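Local coordinates for protein cryptic loci regulator 2 (Schizosaccharomyces pombe 972h-, PDB 5IKJ) that promotes transcriptional gene silencing upstream of histone deacetylases and is required for nucleosome positioning at heterochromatic loci and for silencing by the SHREC repressor complex, at residues 332-337 against 380-385; 433-438 against 473-478; 133-138 against 351-356. All blocks are in the same frame, centred on the assembly; numbering follows the deposited sequence.

Contact 1 of 3, residues 332-337 against 380-385; sequences QTWNLF and YGIFRG
The carbonyl oxygen of Asn335 is held by two neighbours on the facing strand: Phe383 N donates a hydrogen bond to Asn335 O over 3.1 Å, and the CA-H of Ile382 adds a softer C-H...O contact to the same oxygen. The pairing is antiparallel, joining strand 333-340 to strand 377-384 in the large mixed sheet, and it ends in a classic beta bulge, where Phe337 stands opposite two residues, Tyr380 and Gly381. Phe337 N reaches Gly381 O at 3.2 Å, while the return bond from Gly381 N is weak. At the other end Gly385 N closes the ladder on Thr333 O, 2.9 Å away, in a bond that is bent at the hydrogen.

Leu336 and Ile382 share one face of the sheet. Ile382 holds CG1 anti to its backbone N (chi1 -173°), which carries CD1 into the angle between two partners, Leu336 CD2 at 3.8 Å and Trp334 CE3 at 3.7 Å. A chain of another protein packs on Trp334 and Leu336, so this apolar patch also serves the interface. Phe337 and Gly381 lie on the reverse face. Because Gly381 has no side chain, the Phe337 ring can settle over it, with Gly381 CA 4.1 Å from the ring centroid in a CH-pi contact. The side chains of Phe383 and Phe337 cross at about a right angle, but their rings meet obliquely, planes 53° apart, and Trp390 meets Phe337 edge-to-face. The Asn335 amide runs alongside Phe383, its plane only 15° from that of the ring, and places OD1 3.2 Å from Phe383 CB.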
loop_
_atom_site.group_PDB
_atom_site.type_symbol
_atom_site.label_atom_id
_atom_site.label_comp_id
_atom_site.label_asym_id
_atom_site.label_seq_id
_atom_site.Cartn_x
_atom_site.Cartn_y
_atom_site.Cartn_z
ATOM N N GLN A 332 9.240 12.657 18.552
ATOM C CA GLN A 332 8.837 14.051 18.484
ATOM C C GLN A 332 8.680 14.536 17.052
ATOM O O GLN A 332 8.298 15.693 16.842
ATOM C CB GLN A 332 9.851 14.939 19.214
ATOM C CG GLN A 332 9.853 14.770 20.720
ATOM C CD GLN A 332 10.447 15.966 21.435
ATOM O OE1 GLN A 332 11.366 16.611 20.931
ATOM N NE2 GLN A 332 9.913 16.278 22.610
ATOM N N THR A 333 8.959 13.690 16.067
ATOM C CA THR A 333 8.934 14.092 14.671
ATOM C C THR A 333 7.628 13.671 14.006
ATOM O O THR A 333 6.804 12.952 14.577
ATOM C CB THR A 333 10.117 13.491 13.906
ATOM O OG1 THR A 333 9.993 12.064 13.873
ATOM C CG2 THR A 333 11.435 13.873 14.555
ATOM N N TRP A 334 7.448 14.142 12.773
ATOM C CA TRP A 334 6.364 13.688 11.912
ATOM C C TRP A 334 6.748 13.991 10.473
ATOM O O TRP A 334 7.480 14.947 10.203
ATOM C CB TRP A 334 5.028 14.354 12.267
ATOM C CG TRP A 334 5.023 15.850 12.120
ATOM C CD1 TRP A 334 5.380 16.767 13.066
ATOM C CD2 TRP A 334 4.629 16.599 10.963
ATOM N NE1 TRP A 334 5.237 18.040 12.568
ATOM C CE2 TRP A 334 4.778 17.964 11.281
ATOM C CE3 TRP A 334 4.168 16.248 9.691
ATOM C CZ2 TRP A 334 4.480 18.978 10.371
ATOM C CZ3 TRP A 334 3.875 17.257 8.789
ATOM C CH2 TRP A 334 4.033 18.605 9.134
ATOM N N ASN A 335 6.256 13.165 9.551
ATOM C CA ASN A 335 6.553 13.363 8.138
ATOM C C ASN A 335 5.439 12.782 7.283
ATOM O O ASN A 335 5.022 11.639 7.492
ATOM C CB ASN A 335 7.900 12.727 7.765
ATOM C CG ASN A 335 7.957 11.243 8.074
ATOM O OD1 ASN A 335 7.960 10.842 9.237
ATOM N ND2 ASN A 335 8.030 10.422 7.033
ATOM N N LEU A 336 4.962 13.577 6.327
ATOM C CA LEU A 336 4.028 13.087 5.327
ATOM C C LEU A 336 4.756 12.200 4.323
ATOM O O LEU A 336 5.962 12.335 4.103
ATOM C CB LEU A 336 3.366 14.256 4.593
ATOM C CG LEU A 336 2.326 15.098 5.335
ATOM C CD1 LEU A 336 2.253 16.483 4.715
ATOM C CD2 LEU A 336 0.962 14.428 5.292
ATOM N N PHE A 337 4.009 11.287 3.706
ATOM C CA PHE A 337 4.564 10.437 2.664
ATOM C C PHE A 337 3.443 9.959 1.753
ATOM O O PHE A 337 2.271 9.935 2.134
ATOM C CB PHE A 337 5.316 9.234 3.253
ATOM C CG PHE A 337 4.485 8.389 4.176
ATOM C CD1 PHE A 337 3.657 7.398 3.676
ATOM C CD2 PHE A 337 4.542 8.580 5.545
ATOM C CE1 PHE A 337 2.894 6.620 4.524
ATOM C CE2 PHE A 337 3.783 7.802 6.399
ATOM C CZ PHE A 337 2.958 6.821 5.888
ATOM N N TYR A 380 -0.926 9.561 1.186
ATOM C CA TYR A 380 -1.352 8.249 1.666
ATOM C C TYR A 380 -1.353 8.183 3.187
ATOM O O TYR A 380 -2.236 7.558 3.788
ATOM C CB TYR A 380 -0.432 7.169 1.106
ATOM C CG TYR A 380 -1.018 6.352 -0.012
ATOM C CD1 TYR A 380 -0.968 6.793 -1.325
ATOM C CD2 TYR A 380 -1.602 5.124 0.244
ATOM C CE1 TYR A 380 -1.494 6.034 -2.350
ATOM C CE2 TYR A 380 -2.130 4.363 -0.767
ATOM C CZ TYR A 380 -2.077 4.817 -2.063
ATOM O OH TYR A 380 -2.608 4.038 -3.065
ATOM N N GLY A 381 -0.366 8.797 3.827
ATOM C CA GLY A 381 -0.217 8.612 5.258
ATOM C C GLY A 381 0.751 9.609 5.853
ATOM O O GLY A 381 1.286 10.485 5.170
ATOM N N ILE A 382 0.974 9.448 7.156
ATOM C CA ILE A 382 1.791 10.374 7.929
ATOM C C ILE A 382 2.290 9.658 9.176
ATOM O O ILE A 382 1.523 8.972 9.859
ATOM C CB ILE A 382 0.987 11.634 8.298
ATOM C CG1 ILE A 382 1.888 12.685 8.948
ATOM C CG2 ILE A 382 -0.169 11.278 9.228
ATOM C CD1 ILE A 382 1.236 14.050 9.071
ATOM N N PHE A 383 3.579 9.797 9.472
ATOM C CA PHE A 383 4.108 9.365 10.759
ATOM C C PHE A 383 3.790 10.432 11.796
ATOM O O PHE A 383 4.168 11.597 11.627
ATOM C CB PHE A 383 5.617 9.141 10.685
ATOM C CG PHE A 383 6.013 7.798 10.149
ATOM C CD1 PHE A 383 6.032 6.687 10.976
ATOM C CD2 PHE A 383 6.390 7.649 8.826
ATOM C CE1 PHE A 383 6.403 5.447 10.488
ATOM C CE2 PHE A 383 6.764 6.411 8.332
ATOM C CZ PHE A 383 6.771 5.309 9.165
ATOM N N ARG A 384 3.095 10.047 12.860
ATOM C CA ARG A 384 2.854 10.932 13.995
ATOM C C ARG A 384 3.678 10.394 15.156
ATOM O O ARG A 384 3.254 9.468 15.853
ATOM C CB ARG A 384 1.374 11.010 14.355
ATOM C CG ARG A 384 1.104 11.992 15.484
ATOM C CD ARG A 384 -0.297 11.893 16.043
ATOM N NE ARG A 384 -0.499 12.888 17.092
ATOM C CZ ARG A 384 -0.032 12.775 18.333
ATOM N NH1 ARG A 384 0.667 11.707 18.695
ATOM N NH2 ARG A 384 -0.262 13.738 19.216
ATOM N N GLY A 385 4.854 10.981 15.364
ATOM C CA GLY A 385 5.741 10.524 16.412
ATOM C C GLY A 385 6.067 9.050 16.288
ATOM O O GLY A 385 6.750 8.634 15.347
#

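Contact 2 of 3, residues 433-438 against 473-478; sequences TQIDKN and YFRCLH
Gln434 rests its side chain alongside the ring of Phe474. Its CB makes the closest approach, 3.4 Å from Phe474 CE1. Because CG sits between the backbone N and the carbonyl carbon (chi1 67°) and the chain then runs extended, the amide stays beside the same ring, its plane 34° from the aromatic one. NE2 finishes 3.8 Å from Phe474 CE1, whereas OE1 looks elsewhere and accepts a hydrogen bond from Trp495 NE1. The two residues form a non-hydrogen-bonded pair in the antiparallel ladder between strands 425-436 and 472-476, within the Clr2 family region of the SH3 clan. Helix 461-469 covers Phe474 through Leu463 and Val466.

Hydrogen-bonded pairs flank this step. Thr433 and Arg475 exchange two backbone hydrogen bonds, and Ile435 N donates to Tyr473 O at 2.7 Å. On their face of the sheet, Thr433 CG2 lies over the guanidinium of Arg475, 3.8 Å from NH2, and touches Leu477 CD2. Thr433 OG1 instead bonds to Lys408 O. Farther along, Ile435 runs beside Tyr473, its CD1 4.0 Å from Tyr473 CD2.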
loop_
_atom_site.group_PDB
_atom_site.type_symbol
_atom_site.label_atom_id
_atom_site.label_comp_id
_atom_site.label_asym_id
_atom_site.label_seq_id
_atom_site.Cartn_x
_atom_site.Cartn_y
_atom_site.Cartn_z
ATOM N N THR A 433 -18.526 6.199 17.479
ATOM C CA THR A 433 -18.419 5.802 18.872
ATOM C C THR A 433 -18.429 4.281 18.945
ATOM O O THR A 433 -18.997 3.607 18.080
ATOM C CB THR A 433 -19.566 6.376 19.720
ATOM O OG1 THR A 433 -19.283 6.178 21.110
ATOM C CG2 THR A 433 -20.896 5.708 19.378
ATOM N N GLN A 434 -17.790 3.741 19.979
ATOM C CA GLN A 434 -17.732 2.302 20.193
ATOM C C GLN A 434 -18.386 1.961 21.523
ATOM O O GLN A 434 -18.240 2.695 22.506
ATOM C CB GLN A 434 -16.286 1.791 20.168
ATOM C CG GLN A 434 -15.426 2.271 21.326
ATOM C CD GLN A 434 -13.961 1.916 21.152
ATOM O OE1 GLN A 434 -13.079 2.741 21.388
ATOM N NE2 GLN A 434 -13.693 0.679 20.746
ATOM N N ILE A 435 -19.109 0.845 21.546
ATOM C CA ILE A 435 -19.839 0.398 22.727
ATOM C C ILE A 435 -19.412 -1.029 23.035
ATOM O O ILE A 435 -19.575 -1.922 22.195
ATOM C CB ILE A 435 -21.362 0.470 22.525
ATOM C CG1 ILE A 435 -21.783 1.884 22.118
ATOM C CG2 ILE A 435 -22.092 0.045 23.793
ATOM C CD1 ILE A 435 -21.877 2.090 20.619
ATOM N N ASP A 436 -18.872 -1.242 24.232
ATOM C CA ASP A 436 -18.529 -2.579 24.705
ATOM C C ASP A 436 -19.716 -3.119 25.493
ATOM O O ASP A 436 -20.037 -2.611 26.572
ATOM C CB ASP A 436 -17.267 -2.547 25.563
ATOM C CG ASP A 436 -16.659 -3.923 25.755
ATOM O OD1 ASP A 436 -17.341 -4.924 25.446
ATOM O OD2 ASP A 436 -15.501 -4.006 26.215
ATOM N N LYS A 437 -20.367 -4.154 24.956
ATOM C CA LYS A 437 -21.582 -4.664 25.583
ATOM C C LYS A 437 -21.296 -5.242 26.961
ATOM O O LYS A 437 -22.142 -5.153 27.860
ATOM C CB LYS A 437 -22.232 -5.725 24.693
ATOM C CG LYS A 437 -22.218 -5.399 23.208
ATOM C CD LYS A 437 -23.079 -6.381 22.430
ATOM C CE LYS A 437 -22.604 -6.546 20.994
ATOM N NZ LYS A 437 -22.807 -7.942 20.521
ATOM N N ASN A 438 -20.121 -5.833 27.148
ATOM C CA ASN A 438 -19.734 -6.404 28.432
ATOM C C ASN A 438 -19.859 -5.375 29.552
ATOM O O ASN A 438 -19.784 -4.170 29.314
ATOM C CB ASN A 438 -18.299 -6.932 28.367
ATOM C CG ASN A 438 -18.120 -8.005 27.311
ATOM O OD1 ASN A 438 -19.051 -8.323 26.570
ATOM N ND2 ASN A 438 -16.918 -8.563 27.231
ATOM N N TYR A 473 -19.428 -2.787 19.682
ATOM C CA TYR A 473 -20.364 -2.334 18.663
ATOM C C TYR A 473 -20.015 -0.906 18.270
ATOM O O TYR A 473 -19.636 -0.096 19.123
ATOM C CB TYR A 473 -21.800 -2.426 19.200
ATOM C CG TYR A 473 -22.889 -1.946 18.270
ATOM C CD1 TYR A 473 -23.203 -2.646 17.112
ATOM C CD2 TYR A 473 -23.632 -0.814 18.573
ATOM C CE1 TYR A 473 -24.212 -2.213 16.269
ATOM C CE2 TYR A 473 -24.642 -0.378 17.742
ATOM C CZ TYR A 473 -24.928 -1.079 16.590
ATOM O OH TYR A 473 -25.934 -0.642 15.760
ATOM N N PHE A 474 -20.134 -0.596 16.980
ATOM C CA PHE A 474 -19.701 0.687 16.442
ATOM C C PHE A 474 -20.860 1.393 15.753
ATOM O O PHE A 474 -21.634 0.767 15.021
ATOM C CB PHE A 474 -18.538 0.503 15.460
ATOM C CG PHE A 474 -17.326 -0.147 16.070
ATOM C CD1 PHE A 474 -16.441 0.592 16.839
ATOM C CD2 PHE A 474 -17.069 -1.493 15.870
ATOM C CE1 PHE A 474 -15.327 -0.001 17.401
ATOM C CE2 PHE A 474 -15.955 -2.091 16.431
ATOM C CZ PHE A 474 -15.083 -1.343 17.196
ATOM N N ARG A 475 -20.968 2.701 15.988
ATOM C CA ARG A 475 -22.015 3.527 15.402
ATOM C C ARG A 475 -21.425 4.846 14.928
ATOM O O ARG A 475 -20.582 5.439 15.609
ATOM C CB ARG A 475 -23.142 3.815 16.401
ATOM C CG ARG A 475 -24.300 2.839 16.344
ATOM C CD ARG A 475 -25.522 3.379 17.080
ATOM N NE ARG A 475 -25.179 3.993 18.363
ATOM C CZ ARG A 475 -24.999 5.297 18.564
ATOM N NH1 ARG A 475 -25.129 6.164 17.568
ATOM N NH2 ARG A 475 -24.688 5.741 19.774
ATOM N N CYS A 476 -21.877 5.301 13.763
ATOM C CA CYS A 476 -21.515 6.623 13.269
ATOM C C CYS A 476 -22.369 7.682 13.955
ATOM O O CYS A 476 -23.579 7.511 14.124
ATOM C CB CYS A 476 -21.701 6.694 11.753
ATOM S SG CYS A 476 -21.008 8.177 10.987
ATOM N N LEU A 477 -21.732 8.782 14.352
ATOM C CA LEU A 477 -22.387 9.814 15.144
ATOM C C LEU A 477 -23.049 10.903 14.309
ATOM O O LEU A 477 -23.601 11.847 14.886
ATOM C CB LEU A 477 -21.378 10.474 16.092
ATOM C CG LEU A 477 -20.861 9.695 17.304
ATOM C CD1 LEU A 477 -19.990 10.612 18.148
ATOM C CD2 LEU A 477 -21.995 9.122 18.142
ATOM N N HIS A 478 -23.015 10.813 12.982
ATOM C CA HIS A 478 -23.478 11.916 12.152
ATOM C C HIS A 478 -24.076 11.371 10.862
ATOM O O HIS A 478 -24.073 10.163 10.607
ATOM C CB HIS A 478 -22.334 12.889 11.856
ATOM C CG HIS A 478 -21.195 12.265 11.113
ATOM N ND1 HIS A 478 -21.210 12.080 9.747
ATOM C CD2 HIS A 478 -20.011 11.771 11.546
ATOM C CE1 HIS A 478 -20.081 11.506 9.372
ATOM N NE2 HIS A 478 -19.337 11.309 10.444
#

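Contact 3 of 3, residues 133-138 against 351-356; sequences IYLTDS and PKFHDE
Asp355 swings CG anti to its backbone N (chi1 -160°), while Asp137 tucks its own between the backbone N and the carbonyl carbon (chi1 52°), and the two carboxylates meet with Asp137 OD2 2.8 Å from Asp355 OD1. Two carboxylates this close would probably raise the proton affinity of one of them, so one acid may be protonated; Lys83 also forms a salt bridge to Asp137 OD2. With an alanine here in place of Asp355, the facing carboxylate is gone, and a gap would probably open beside Asp137 CB, leaving Asp137 OD2 without its close neighbour.

The acids lie at the end of a short parallel strand pair, 133-135 with 353-355. Ile133 N donates to Lys352 O at 2.6 Å, and Ile133 O receives His354 N at 2.9 Å. The ladder continues when Glu356 N donates to Leu135 O. Leu135 CD2 packs 3.5 Å from Phe353 CD1, and Ile133 CD1 lies 3.9 Å from Phe353 CE1; a chain of another protein packs on Leu135 and Phe353. On the face shared with His354, Tyr134 turns the edge of its ring to Glu356 CA, and its CD2 lies 3.6 Å from Asp355 O.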
loop_
_atom_site.group_PDB
_atom_site.type_symbol
_atom_site.label_atom_id
_atom_site.label_comp_id
_atom_site.label_asym_id
_atom_site.label_seq_id
_atom_site.Cartn_x
_atom_site.Cartn_y
_atom_site.Cartn_z
ATOM N N ILE A 133 -18.896 -9.372 -13.079
ATOM C CA ILE A 133 -18.381 -10.487 -13.871
ATOM C C ILE A 133 -17.666 -11.502 -12.981
ATOM O O ILE A 133 -16.832 -11.128 -12.163
ATOM C CB ILE A 133 -17.384 -10.003 -14.934
ATOM C CG1 ILE A 133 -18.065 -9.060 -15.918
ATOM C CG2 ILE A 133 -16.784 -11.184 -15.678
ATOM C CD1 ILE A 133 -17.173 -8.642 -17.063
ATOM N N TYR A 134 -17.989 -12.784 -13.141
ATOM C CA TYR A 134 -17.350 -13.836 -12.342
ATOM C C TYR A 134 -16.114 -14.336 -13.070
ATOM O O TYR A 134 -16.111 -14.480 -14.288
ATOM C CB TYR A 134 -18.353 -14.886 -11.914
ATOM C CG TYR A 134 -19.238 -14.296 -10.845
ATOM C CD1 TYR A 134 -20.199 -13.350 -11.166
ATOM C CD2 TYR A 134 -19.062 -14.620 -9.512
ATOM C CE1 TYR A 134 -20.992 -12.780 -10.194
ATOM C CE2 TYR A 134 -19.852 -14.056 -8.532
ATOM C CZ TYR A 134 -20.815 -13.137 -8.879
ATOM O OH TYR A 134 -21.603 -12.574 -7.905
ATOM N N LEU A 135 -15.052 -14.557 -12.303
ATOM C CA LEU A 135 -13.736 -14.812 -12.863
ATOM C C LEU A 135 -12.915 -15.643 -11.891
ATOM O O LEU A 135 -13.055 -15.515 -10.673
ATOM C CB LEU A 135 -13.018 -13.486 -13.148
ATOM C CG LEU A 135 -12.605 -13.123 -14.574
ATOM C CD1 LEU A 135 -13.749 -13.287 -15.566
ATOM C CD2 LEU A 135 -12.107 -11.687 -14.572
ATOM N N THR A 136 -12.054 -16.494 -12.442
ATOM C CA THR A 136 -11.086 -17.207 -11.622
ATOM C C THR A 136 -9.983 -16.259 -11.163
ATOM O O THR A 136 -9.594 -15.329 -11.875
ATOM C CB THR A 136 -10.478 -18.383 -12.392
ATOM O OG1 THR A 136 -9.445 -18.989 -11.606
ATOM C CG2 THR A 136 -9.891 -17.927 -13.726
ATOM N N ASP A 137 -9.478 -16.502 -9.955
ATOM C CA ASP A 137 -8.448 -15.661 -9.359
ATOM C C ASP A 137 -7.038 -16.193 -9.585
ATOM O O ASP A 137 -6.076 -15.582 -9.109
ATOM C CB ASP A 137 -8.702 -15.496 -7.856
ATOM C CG ASP A 137 -8.888 -16.822 -7.146
ATOM O OD1 ASP A 137 -8.424 -17.854 -7.673
ATOM O OD2 ASP A 137 -9.499 -16.831 -6.055
ATOM N N SER A 138 -6.891 -17.311 -10.293
ATOM C CA SER A 138 -5.576 -17.833 -10.659
ATOM C C SER A 138 -5.163 -17.150 -11.956
ATOM O O SER A 138 -5.596 -17.540 -13.043
ATOM C CB SER A 138 -5.613 -19.348 -10.806
ATOM O OG SER A 138 -6.481 -19.738 -11.857
ATOM N N PRO A 351 -17.061 -2.528 -7.961
ATOM C CA PRO A 351 -16.260 -3.692 -8.359
ATOM C C PRO A 351 -16.951 -4.490 -9.455
ATOM O O PRO A 351 -18.118 -4.869 -9.333
ATOM C CB PRO A 351 -16.134 -4.496 -7.061
ATOM C CG PRO A 351 -16.294 -3.493 -5.977
ATOM C CD PRO A 351 -17.241 -2.452 -6.500
ATOM N N LYS A 352 -16.221 -4.736 -10.543
ATOM C CA LYS A 352 -16.777 -5.397 -11.716
ATOM C C LYS A 352 -16.369 -6.858 -11.835
ATOM O O LYS A 352 -17.125 -7.655 -12.401
ATOM C CB LYS A 352 -16.349 -4.658 -12.990
ATOM C CG LYS A 352 -17.216 -4.956 -14.206
ATOM C CD LYS A 352 -16.490 -4.654 -15.512
ATOM C CE LYS A 352 -15.982 -3.217 -15.589
ATOM N NZ LYS A 352 -17.082 -2.213 -15.593
ATOM N N PHE A 353 -15.202 -7.230 -11.320
ATOM C CA PHE A 353 -14.690 -8.590 -11.419
ATOM C C PHE A 353 -14.649 -9.216 -10.031
ATOM O O PHE A 353 -14.146 -8.600 -9.085
ATOM C CB PHE A 353 -13.294 -8.604 -12.045
ATOM C CG PHE A 353 -13.212 -7.897 -13.371
ATOM C CD1 PHE A 353 -13.673 -8.504 -14.528
ATOM C CD2 PHE A 353 -12.661 -6.630 -13.460
ATOM C CE1 PHE A 353 -13.593 -7.856 -15.747
ATOM C CE2 PHE A 353 -12.578 -5.977 -14.677
ATOM C CZ PHE A 353 -13.044 -6.591 -15.822
ATOM N N HIS A 354 -15.175 -10.434 -9.915
ATOM C CA HIS A 354 -15.228 -11.146 -8.647
ATOM C C HIS A 354 -14.733 -12.572 -8.842
ATOM O O HIS A 354 -14.590 -13.059 -9.966
ATOM C CB HIS A 354 -16.650 -11.154 -8.070
ATOM C CG HIS A 354 -17.217 -9.789 -7.837
ATOM N ND1 HIS A 354 -17.476 -8.906 -8.863
ATOM C CD2 HIS A 354 -17.573 -9.153 -6.695
ATOM C CE1 HIS A 354 -17.967 -7.785 -8.364
ATOM N NE2 HIS A 354 -18.036 -7.909 -7.051
ATOM N N ASP A 355 -14.474 -13.243 -7.722
ATOM C CA ASP A 355 -14.024 -14.627 -7.759
ATOM C C ASP A 355 -15.181 -15.541 -8.140
ATOM O O ASP A 355 -16.239 -15.521 -7.502
ATOM C CB ASP A 355 -13.453 -15.032 -6.401
ATOM C CG ASP A 355 -12.551 -16.248 -6.484
ATOM O OD1 ASP A 355 -11.815 -16.378 -7.483
ATOM O OD2 ASP A 355 -12.577 -17.073 -5.546
ATOM N N GLU A 356 -14.980 -16.352 -9.183
ATOM C CA GLU A 356 -16.073 -17.167 -9.701
ATOM C C GLU A 356 -16.475 -18.269 -8.728
ATOM O O GLU A 356 -17.637 -18.691 -8.722
ATOM C CB GLU A 356 -15.689 -17.771 -11.054
ATOM C CG GLU A 356 -14.606 -18.840 -10.995
ATOM C CD GLU A 356 -14.323 -19.449 -12.354
ATOM O OE1 GLU A 356 -14.957 -19.024 -13.343
ATOM O OE2 GLU A 356 -13.468 -20.357 -12.435
#

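From the N terminus, the chain first lays down 133-138, then passes through the zinc site of His189, Cys204, Cys206 and Cys209 and the five-stranded antiparallel sheet before 332-337 opens contact 1. Residues 351-356 then return to 133-138 and close contact 3 around a loop of 212 residues. Contact 1 closes only later, at 380-385, so these two cross. Contact 2 follows in series, closing a shorter loop that carries helix 461-469. Contacts 1 and 2 belong to the same mixed sheet, their nearest atoms about 17 Å apart, whereas contact 3 ties an early segment to the chain just ahead of strand 377-384.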